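Local structure of DNA protection during starvation protein (1N1Q) at residues 17-22 with 108-113; 24-29 with 101-106. The protein probably oxidises iron(II) with hydrogen peroxide and stores the product as a ferric mineral inside a hollow dodecamer, shielding DNA from oxidative damage. All blocks are in the same frame, centred on the assembly; numbering follows the deposited sequence.

Interaction 1: 17-22 with 108-113; sequences VANWVV and VGELKV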
loop_
_atom_site.group_PDB
_atom_site.type_symbol
_atom_site.label_atom_id
_atom_site.label_comp_id
_atom_site.label_asym_id
_atom_site.label_seq_id
_atom_site.Cartn_x
_atom_site.Cartn_y
_atom_site.Cartn_z
ATOM N N VAL A 17 -5.650 19.848 21.430
ATOM C CA VAL A 17 -4.939 18.818 20.685
ATOM C C VAL A 17 -4.620 17.737 21.710
ATOM O O VAL A 17 -4.829 16.554 21.461
ATOM C CB VAL A 17 -3.605 19.345 20.085
ATOM C CG1 VAL A 17 -2.745 18.170 19.621
ATOM C CG2 VAL A 17 -3.886 20.271 18.902
ATOM N N ALA A 18 -4.141 18.162 22.879
ATOM C CA ALA A 18 -3.791 17.229 23.942
ATOM C C ALA A 18 -5.028 16.468 24.418
ATOM O O ALA A 18 -4.976 15.252 24.623
ATOM C CB ALA A 18 -3.152 17.980 25.109
ATOM N N ASN A 19 -6.138 17.188 24.590
ATOM C CA ASN A 19 -7.378 16.565 25.045
ATOM C C ASN A 19 -7.858 15.490 24.085
ATOM O O ASN A 19 -8.227 14.395 24.508
ATOM C CB ASN A 19 -8.486 17.608 25.221
ATOM C CG ASN A 19 -8.384 18.350 26.535
ATOM O OD1 ASN A 19 -7.827 17.836 27.499
ATOM N ND2 ASN A 19 -8.944 19.554 26.589
ATOM N N TRP A 20 -7.858 15.803 22.792
ATOM C CA TRP A 20 -8.315 14.847 21.798
ATOM C C TRP A 20 -7.363 13.686 21.571
ATOM O O TRP A 20 -7.789 12.605 21.153
ATOM C CB TRP A 20 -8.644 15.564 20.485
ATOM C CG TRP A 20 -9.955 16.278 20.583
ATOM C CD1 TRP A 20 -10.157 17.624 20.716
ATOM C CD2 TRP A 20 -11.247 15.668 20.666
ATOM N NE1 TRP A 20 -11.498 17.888 20.885
ATOM C CE2 TRP A 20 -12.189 16.705 20.860
ATOM C CE3 TRP A 20 -11.700 14.342 20.601
ATOM C CZ2 TRP A 20 -13.558 16.458 20.990
ATOM C CZ3 TRP A 20 -13.062 14.094 20.731
ATOM C CH2 TRP A 20 -13.975 15.149 20.926
ATOM N N VAL A 21 -6.080 13.897 21.840
ATOM C CA VAL A 21 -5.112 12.810 21.702
ATOM C C VAL A 21 -5.422 11.828 22.831
ATOM O O VAL A 21 -5.387 10.618 22.644
ATOM C CB VAL A 21 -3.655 13.317 21.830
ATOM C CG1 VAL A 21 -2.670 12.143 21.761
ATOM C CG2 VAL A 21 -3.362 14.293 20.728
ATOM N N VAL A 22 -5.740 12.364 24.003
ATOM C CA VAL A 22 -6.100 11.522 25.143
ATOM C C VAL A 22 -7.423 10.802 24.842
ATOM O O VAL A 22 -7.540 9.586 25.030
ATOM C CB VAL A 22 -6.270 12.363 26.442
ATOM C CG1 VAL A 22 -6.993 11.542 27.512
ATOM C CG2 VAL A 22 -4.907 12.809 26.956
ATOM N N VAL A 108 -16.840 21.517 26.254
ATOM C CA VAL A 108 -17.710 22.598 25.786
ATOM C C VAL A 108 -17.358 23.877 26.540
ATOM O O VAL A 108 -17.264 24.953 25.950
ATOM C CB VAL A 108 -19.206 22.265 26.012
ATOM C CG1 VAL A 108 -20.057 23.538 25.918
ATOM C CG2 VAL A 108 -19.674 21.270 24.956
ATOM N N GLY A 109 -17.150 23.745 27.846
ATOM C CA GLY A 109 -16.791 24.896 28.655
ATOM C C GLY A 109 -15.444 25.462 28.241
ATOM O O GLY A 109 -15.282 26.679 28.135
ATOM N N GLU A 110 -14.473 24.583 28.007
ATOM C CA GLU A 110 -13.145 25.024 27.602
ATOM C C GLU A 110 -13.181 25.636 26.209
ATOM O O GLU A 110 -12.466 26.601 25.929
ATOM C CB GLU A 110 -12.153 23.853 27.630
ATOM C CG GLU A 110 -11.927 23.266 29.020
ATOM C CD GLU A 110 -10.804 22.242 29.060
ATOM O OE1 GLU A 110 -10.315 21.832 27.985
ATOM O OE2 GLU A 110 -10.415 21.834 30.172
ATOM N N LEU A 111 -14.014 25.081 25.334
ATOM C CA LEU A 111 -14.114 25.598 23.974
ATOM C C LEU A 111 -14.675 27.017 23.976
ATOM O O LEU A 111 -14.251 27.863 23.190
ATOM C CB LEU A 111 -14.970 24.664 23.113
ATOM C CG LEU A 111 -14.247 23.368 22.686
ATOM C CD1 LEU A 111 -15.244 22.393 22.067
ATOM C CD2 LEU A 111 -13.124 23.706 21.703
ATOM N N LYS A 112 -15.619 27.286 24.873
ATOM C CA LYS A 112 -16.195 28.629 24.962
ATOM C C LYS A 112 -15.114 29.629 25.372
ATOM O O LYS A 112 -15.022 30.722 24.820
ATOM C CB LYS A 112 -17.343 28.661 25.978
ATOM C CG LYS A 112 -18.604 27.926 25.533
ATOM C CD LYS A 112 -19.654 27.950 26.625
ATOM C CE LYS A 112 -20.891 27.157 26.224
ATOM N NZ LYS A 112 -21.844 27.012 27.359
ATOM N N VAL A 113 -14.295 29.248 26.347
ATOM C CA VAL A 113 -13.218 30.118 26.810
ATOM C C VAL A 113 -12.182 30.359 25.710
ATOM O O VAL A 113 -11.767 31.494 25.479
ATOM C CB VAL A 113 -12.504 29.508 28.046
ATOM C CG1 VAL A 113 -11.190 30.245 28.318
ATOM C CG2 VAL A 113 -13.411 29.598 29.267
#
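Asn19 and Glu110 meet between two antiparallel neighbours of the ferritin-like four-helix bundle, helices 4-33 and 93-120. Their CA atoms stand 10.6 Å apart, a gap that two polar side chains coming from opposite directions can bridge. Asn19 ND2 gives Glu110 OE1 a hydrogen bond of 3.0 Å, but a weak one, because the angle at the hydrogen is only 126°; the amide and carboxylate planes are 29° apart. The glutamate contributes slightly more of the span: its chain is extended beyond CG (chi2 -172°), which carries the carboxylate out to the amide.

The strongest polar partner of both is Ser83, in the segment that follows helix 75-81. Ser83 OG bonds to Glu110 OE2, while Gln16, one turn before Asn19 on helix 4-33, uses its amide to bond both Asn19 ND2 and Glu110 OE1. Both oxygens of the partly exposed carboxylate are therefore held, and Asn19, though buried, has partners for its whole amide.

Apolar packing lies beside this network. Trp20 packs against Leu107 and reaches Ala53 and Ile57 of helix 39-66, whereas Leu111 turns to Ile133 of helix 124-148, as suits residues facing the bundle interior. Asparagine fits its position because it can accept and donate at once: its OD1 receives the backbone N-H groups of both Ser83 and Ile84.

Interaction 2: 24-29 with 101-106; sequences YVKLHN and VNDFVD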
loop_
_atom_site.group_PDB
_atom_site.type_symbol
_atom_site.label_atom_id
_atom_site.label_comp_id
_atom_site.label_asym_id
_atom_site.label_seq_id
_atom_site.Cartn_x
_atom_site.Cartn_y
_atom_site.Cartn_z
ATOM N N TYR A 24 -8.758 10.061 21.977
ATOM C CA TYR A 24 -8.664 9.072 20.908
ATOM C C TYR A 24 -8.435 7.702 21.538
ATOM O O TYR A 24 -9.035 6.705 21.134
ATOM C CB TYR A 24 -7.509 9.409 19.962
ATOM C CG TYR A 24 -7.304 8.386 18.861
ATOM C CD1 TYR A 24 -8.173 8.316 17.766
ATOM C CD2 TYR A 24 -6.240 7.490 18.913
ATOM C CE1 TYR A 24 -7.980 7.375 16.753
ATOM C CE2 TYR A 24 -6.041 6.548 17.909
ATOM C CZ TYR A 24 -6.909 6.497 16.832
ATOM O OH TYR A 24 -6.695 5.574 15.831
ATOM N N VAL A 25 -7.564 7.655 22.540
ATOM C CA VAL A 25 -7.274 6.390 23.208
ATOM C C VAL A 25 -8.337 6.015 24.238
ATOM O O VAL A 25 -8.641 4.840 24.426
ATOM C CB VAL A 25 -5.879 6.428 23.872
ATOM C CG1 VAL A 25 -5.717 5.268 24.868
ATOM C CG2 VAL A 25 -4.809 6.328 22.805
ATOM N N LYS A 26 -8.926 7.015 24.883
ATOM C CA LYS A 26 -9.956 6.758 25.884
ATOM C C LYS A 26 -11.192 6.148 25.226
ATOM O O LYS A 26 -11.796 5.209 25.752
ATOM C CB LYS A 26 -10.328 8.059 26.602
ATOM C CG LYS A 26 -11.157 7.864 27.878
ATOM C CD LYS A 26 -11.369 9.202 28.599
ATOM C CE LYS A 26 -12.044 9.028 29.955
ATOM N NZ LYS A 26 -12.148 10.337 30.673
ATOM N N LEU A 27 -11.560 6.682 24.068
ATOM C CA LEU A 27 -12.713 6.187 23.331
ATOM C C LEU A 27 -12.450 4.773 22.806
ATOM O O LEU A 27 -13.369 3.957 22.695
ATOM C CB LEU A 27 -13.046 7.150 22.196
ATOM C CG LEU A 27 -13.569 8.491 22.733
ATOM C CD1 LEU A 27 -13.569 9.539 21.636
ATOM C CD2 LEU A 27 -14.984 8.295 23.301
ATOM N N HIS A 28 -11.191 4.487 22.487
ATOM C CA HIS A 28 -10.800 3.151 22.035
ATOM C C HIS A 28 -10.968 2.228 23.233
ATOM O O HIS A 28 -11.434 1.100 23.106
ATOM C CB HIS A 28 -9.331 3.136 21.580
ATOM C CG HIS A 28 -9.151 3.357 20.110
ATOM N ND1 HIS A 28 -9.284 2.347 19.182
ATOM C CD2 HIS A 28 -8.854 4.476 19.405
ATOM C CE1 HIS A 28 -9.072 2.830 17.971
ATOM N NE2 HIS A 28 -8.808 4.119 18.078
ATOM N N ASN A 29 -10.592 2.731 24.404
ATOM C CA ASN A 29 -10.698 1.961 25.643
ATOM C C ASN A 29 -12.136 1.503 25.844
ATOM O O ASN A 29 -12.397 0.332 26.091
ATOM C CB ASN A 29 -10.253 2.811 26.838
ATOM C CG ASN A 29 -10.198 2.019 28.133
ATOM O OD1 ASN A 29 -11.191 1.432 28.559
ATOM N ND2 ASN A 29 -9.028 2.004 28.770
ATOM N N VAL A 101 -20.024 11.926 28.608
ATOM C CA VAL A 101 -20.873 13.090 28.831
ATOM C C VAL A 101 -20.100 14.113 29.668
ATOM O O VAL A 101 -20.065 15.292 29.324
ATOM C CB VAL A 101 -22.177 12.714 29.568
ATOM C CG1 VAL A 101 -22.885 13.975 30.068
ATOM C CG2 VAL A 101 -23.098 11.942 28.626
ATOM N N ASN A 102 -19.471 13.651 30.749
ATOM C CA ASN A 102 -18.697 14.537 31.612
ATOM C C ASN A 102 -17.561 15.207 30.842
ATOM O O ASN A 102 -17.363 16.413 30.943
ATOM C CB ASN A 102 -18.103 13.780 32.803
ATOM C CG ASN A 102 -19.158 13.299 33.776
ATOM O OD1 ASN A 102 -20.266 13.836 33.823
ATOM N ND2 ASN A 102 -18.816 12.289 34.567
ATOM N N ASP A 103 -16.813 14.419 30.075
ATOM C CA ASP A 103 -15.699 14.957 29.303
ATOM C C ASP A 103 -16.160 15.976 28.262
ATOM O O ASP A 103 -15.594 17.070 28.153
ATOM C CB ASP A 103 -14.931 13.821 28.617
ATOM C CG ASP A 103 -14.173 12.951 29.608
ATOM O OD1 ASP A 103 -14.087 13.330 30.791
ATOM O OD2 ASP A 103 -13.663 11.897 29.197
ATOM N N PHE A 104 -17.179 15.616 27.488
ATOM C CA PHE A 104 -17.686 16.532 26.469
ATOM C C PHE A 104 -18.210 17.821 27.097
ATOM O O PHE A 104 -18.040 18.905 26.545
ATOM C CB PHE A 104 -18.790 15.865 25.646
ATOM C CG PHE A 104 -18.283 14.892 24.608
ATOM C CD1 PHE A 104 -19.165 14.313 23.694
ATOM C CD2 PHE A 104 -16.931 14.565 24.528
ATOM C CE1 PHE A 104 -18.708 13.423 22.721
ATOM C CE2 PHE A 104 -16.468 13.675 23.556
ATOM C CZ PHE A 104 -17.348 13.106 22.654
ATOM N N VAL A 105 -18.845 17.703 28.255
ATOM C CA VAL A 105 -19.360 18.882 28.939
ATOM C C VAL A 105 -18.190 19.781 29.346
ATOM O O VAL A 105 -18.264 21.000 29.212
ATOM C CB VAL A 105 -20.187 18.496 30.191
ATOM C CG1 VAL A 105 -20.585 19.749 30.974
ATOM C CG2 VAL A 105 -21.431 17.743 29.768
ATOM N N ASP A 106 -17.111 19.167 29.828
ATOM C CA ASP A 106 -15.932 19.916 30.233
ATOM C C ASP A 106 -15.340 20.625 29.005
ATOM O O ASP A 106 -15.021 21.815 29.055
ATOM C CB ASP A 106 -14.911 18.964 30.857
ATOM C CG ASP A 106 -13.794 19.695 31.583
ATOM O OD1 ASP A 106 -14.063 20.781 32.127
ATOM O OD2 ASP A 106 -12.669 19.160 31.625
HETATM O O HOH W 1 -14.720 11.092 32.348
#
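The flat carboxylate of Asp103 receives Lys26 on the syn lone pair of OD2, the side of the other oxygen, and the salt bridge from NZ to OD2 is short, at 2.6 Å. Its second oxygen is tied in by a water that donates to Asp103 OD1 at 2.8 Å and accepts from Lys26 NZ at 3.2 Å, closing a ring between the two charges. The ring of Tyr24, by contrast, stacks on Tyr24 of the second subunit.

Lysine suits this place by its length. With CG anti to the backbone N (chi1 -167°) and the remaining torsions extended, it covers about half of the 10.6 Å between the CA atoms of Lys26 and Asp103, the aspartate and the bond itself making up the rest. Its buried ammonium also bonds Lys85 O, giving it three acceptors. Were Lys26 replaced by an alanine, the Asp103 carboxylate would probably lose its countercharge and Lys85 O this donor.

The bridge joins helix 4-33 to helix 93-120 beneath the crossing segment, whose Ile84 touches both side chains. On the bundle's inner side, Leu27 packs on Leu49 of helix 39-66 and Phe104 on Leu137 and Val141 of helix 124-148.

Overall arrangement
Interactions 1 and 2 join the same antiparallel pair, helices 4-33 and 93-120, with centres 11 Å apart; interaction 2 is nested inside the loop that interaction 1 closes. Neither is pure core or pure surface: each pairs a buried residue of the first helix with a partly exposed acid of the second, under the segment crossing over from helix 75-81. Their chemistry differs, a weak amide-carboxylate bond within a wider network against a charged, water-backed salt bridge. The two touch through apolar packing, with Trp20 CH2 3.9 Å from Phe104 CE2. Both also adjoin the second subunit, but interaction 2 lies nearer the iron ligand His31.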